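Local coordinates for protein MarR-family transcriptional regulator (Bordetella bronchiseptica, PDB 6PCO) that regulates biofilm formation as a MarR-family transcription factor whose DNA binding is controlled by 6-hydroxynicotinic acid, at residues Q71-D76 / E157-S162. Sequence-based numbering, arbitrary orientation.
With BU1 (1,4-butanediol), chain E.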
loop_
_atom_site.group_PDB
_atom_site.type_symbol
_atom_site.label_atom_id
_atom_site.label_comp_id
_atom_site.label_asym_id
_atom_site.label_seq_id
_atom_site.Cartn_x
_atom_site.Cartn_y
_atom_site.Cartn_z
ATOM N N GLN A 71 -3.323 9.678 8.950
ATOM C CA GLN A 71 -2.263 10.355 9.734
ATOM C C GLN A 71 -2.732 11.730 10.229
ATOM O O GLN A 71 -2.423 12.126 11.353
ATOM C CB GLN A 71 -0.997 10.495 8.888
ATOM C CG GLN A 71 -0.245 9.181 8.734
ATOM C CD GLN A 71 0.927 9.263 7.787
ATOM O OE1 GLN A 71 0.845 9.864 6.718
ATOM N NE2 GLN A 71 2.032 8.649 8.184
ATOM N N GLN A 72 -3.465 12.444 9.369
ATOM C CA GLN A 72 -4.027 13.736 9.672
ATOM C C GLN A 72 -5.095 13.626 10.779
ATOM O O GLN A 72 -5.112 14.449 11.676
ATOM C CB GLN A 72 -4.568 14.376 8.392
ATOM C CG GLN A 72 -3.465 14.836 7.445
ATOM C CD GLN A 72 -3.996 15.715 6.340
ATOM O OE1 GLN A 72 -4.708 16.685 6.590
ATOM N NE2 GLN A 72 -3.652 15.386 5.103
ATOM N N THR A 73 -5.957 12.604 10.746
ATOM C CA THR A 73 -7.127 12.552 11.664
ATOM C C THR A 73 -6.861 11.724 12.944
ATOM O O THR A 73 -7.523 11.954 13.947
ATOM C CB THR A 73 -8.397 12.115 10.916
ATOM O OG1 THR A 73 -8.219 10.825 10.358
ATOM C CG2 THR A 73 -8.723 13.029 9.760
ATOM N N ILE A 74 -5.917 10.778 12.945
ATOM C CA ILE A 74 -5.693 9.963 14.152
ATOM C C ILE A 74 -5.063 10.836 15.241
ATOM O O ILE A 74 -4.061 11.493 14.987
ATOM C CB ILE A 74 -4.863 8.691 13.857
ATOM C CG1 ILE A 74 -5.083 7.634 14.942
ATOM C CG2 ILE A 74 -3.378 8.979 13.649
ATOM C CD1 ILE A 74 -6.379 6.871 14.786
ATOM N N PRO A 75 -5.646 10.898 16.464
ATOM C CA PRO A 75 -5.086 11.682 17.575
ATOM C C PRO A 75 -3.670 11.265 18.011
ATOM O O PRO A 75 -2.754 12.094 18.022
ATOM C CB PRO A 75 -6.044 11.422 18.755
ATOM C CG PRO A 75 -7.331 10.932 18.123
ATOM C CD PRO A 75 -6.921 10.259 16.830
ATOM N N ASP A 76 -3.520 9.980 18.364
ATOM C CA ASP A 76 -2.238 9.372 18.708
ATOM C C ASP A 76 -1.353 9.313 17.458
ATOM O O ASP A 76 -1.548 8.468 16.579
ATOM C CB ASP A 76 -2.402 7.968 19.292
ATOM C CG ASP A 76 -1.078 7.337 19.692
ATOM O OD1 ASP A 76 -0.028 7.789 19.196
ATOM O OD2 ASP A 76 -1.100 6.409 20.507
ATOM N N GLU A 157 -13.628 5.703 12.166
ATOM C CA GLU A 157 -14.916 5.804 11.460
ATOM C C GLU A 157 -14.900 7.068 10.603
ATOM O O GLU A 157 -15.253 7.037 9.445
ATOM C CB GLU A 157 -16.097 5.768 12.439
ATOM C CG GLU A 157 -16.643 4.362 12.680
ATOM C CD GLU A 157 -17.318 4.083 14.023
ATOM O OE1 GLU A 157 -17.781 5.049 14.676
ATOM O OE2 GLU A 157 -17.377 2.885 14.425
ATOM N N GLN A 158 -14.446 8.168 11.193
ATOM C CA GLN A 158 -14.235 9.418 10.476
ATOM C C GLN A 158 -13.274 9.186 9.299
ATOM O O GLN A 158 -13.598 9.473 8.157
ATOM C CB GLN A 158 -13.696 10.459 11.453
ATOM C CG GLN A 158 -14.108 11.879 11.112
ATOM C CD GLN A 158 -13.458 12.839 12.077
ATOM O OE1 GLN A 158 -13.789 12.876 13.265
ATOM N NE2 GLN A 158 -12.492 13.598 11.577
ATOM N N ILE A 159 -12.100 8.608 9.573
ATOM C CA ILE A 159 -11.143 8.300 8.510
ATOM C C ILE A 159 -11.855 7.597 7.344
ATOM O O ILE A 159 -11.704 8.004 6.179
ATOM C CB ILE A 159 -9.951 7.484 9.039
ATOM C CG1 ILE A 159 -9.062 8.346 9.937
ATOM C CG2 ILE A 159 -9.157 6.875 7.886
ATOM C CD1 ILE A 159 -8.170 7.567 10.862
ATOM N N THR A 160 -12.608 6.536 7.647
ATOM C CA THR A 160 -13.370 5.813 6.613
ATOM C C THR A 160 -14.232 6.799 5.813
ATOM O O THR A 160 -14.192 6.773 4.579
ATOM C CB THR A 160 -14.252 4.715 7.211
ATOM O OG1 THR A 160 -13.401 3.701 7.734
ATOM C CG2 THR A 160 -15.193 4.094 6.208
ATOM N N GLN A 161 -14.984 7.657 6.520
ATOM C CA GLN A 161 -15.854 8.653 5.887
ATOM C C GLN A 161 -15.043 9.557 4.952
ATOM O O GLN A 161 -15.405 9.717 3.783
ATOM C CB GLN A 161 -16.594 9.502 6.922
ATOM C CG GLN A 161 -17.679 8.754 7.686
ATOM C CD GLN A 161 -18.606 7.988 6.774
ATOM O OE1 GLN A 161 -19.234 8.543 5.869
ATOM N NE2 GLN A 161 -18.673 6.682 6.984
ATOM N N SER A 162 -13.940 10.117 5.454
ATOM C CA SER A 162 -13.062 10.990 4.651
ATOM C C SER A 162 -12.564 10.247 3.410
ATOM O O SER A 162 -12.588 10.802 2.320
ATOM C CB SER A 162 -11.906 11.504 5.443
ATOM O OG SER A 162 -12.354 12.370 6.468
HETATM C C1 BU1 E . -10.611 3.021 7.384
HETATM C C2 BU1 E . -9.619 1.852 7.508
HETATM C C3 BU1 E . -8.415 2.138 8.410
HETATM C C4 BU1 E . -7.350 1.049 8.194
HETATM O O5 BU1 E . -11.248 3.095 6.074
HETATM O O6 BU1 E . -6.213 1.477 7.405
#
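The flat carboxamide of Gln158 meets Thr73 through its nitrogen end: NE2 lies 4.2 Å from CG2 of Thr73, with the methyl tilted out of the amide plane. Further in, Thr73 and Ile159 have the nearest CA atoms, 6.6 Å apart, and their side chains cross at a slant, CB of Thr73 4.0 Å from CG1 of Ile159. With OG1 set between the backbone N and the carbonyl carbon (chi1 60°), the threonine hydroxyl hydrogen-bonds the carbonyl oxygen of Ile69, though it sits too close to Ile159 for its exact place to be sure. Ile74, just past the end of helix 55-73, adds a light apolar touch, CD1 to CD1 of Ile159 at 4.4 Å. Ile159 also packs on His66, Ile69 and Phe70, so it joins helix 143-164 to helix 55-73. Its second branch, CG2, comes within 4.1 Å of C1 of the bound butanediol. Next to it, Thr160 OG1, whose place is less certain, bonds Gln54 of the second subunit and, weakly, the diol. His66, with Arg60 and Gly56 of that subunit, binds the diol too. The chemistry is therefore split: apolar contact ties the helices together, while polar bonds beside it hold the ligand at the dimer interface.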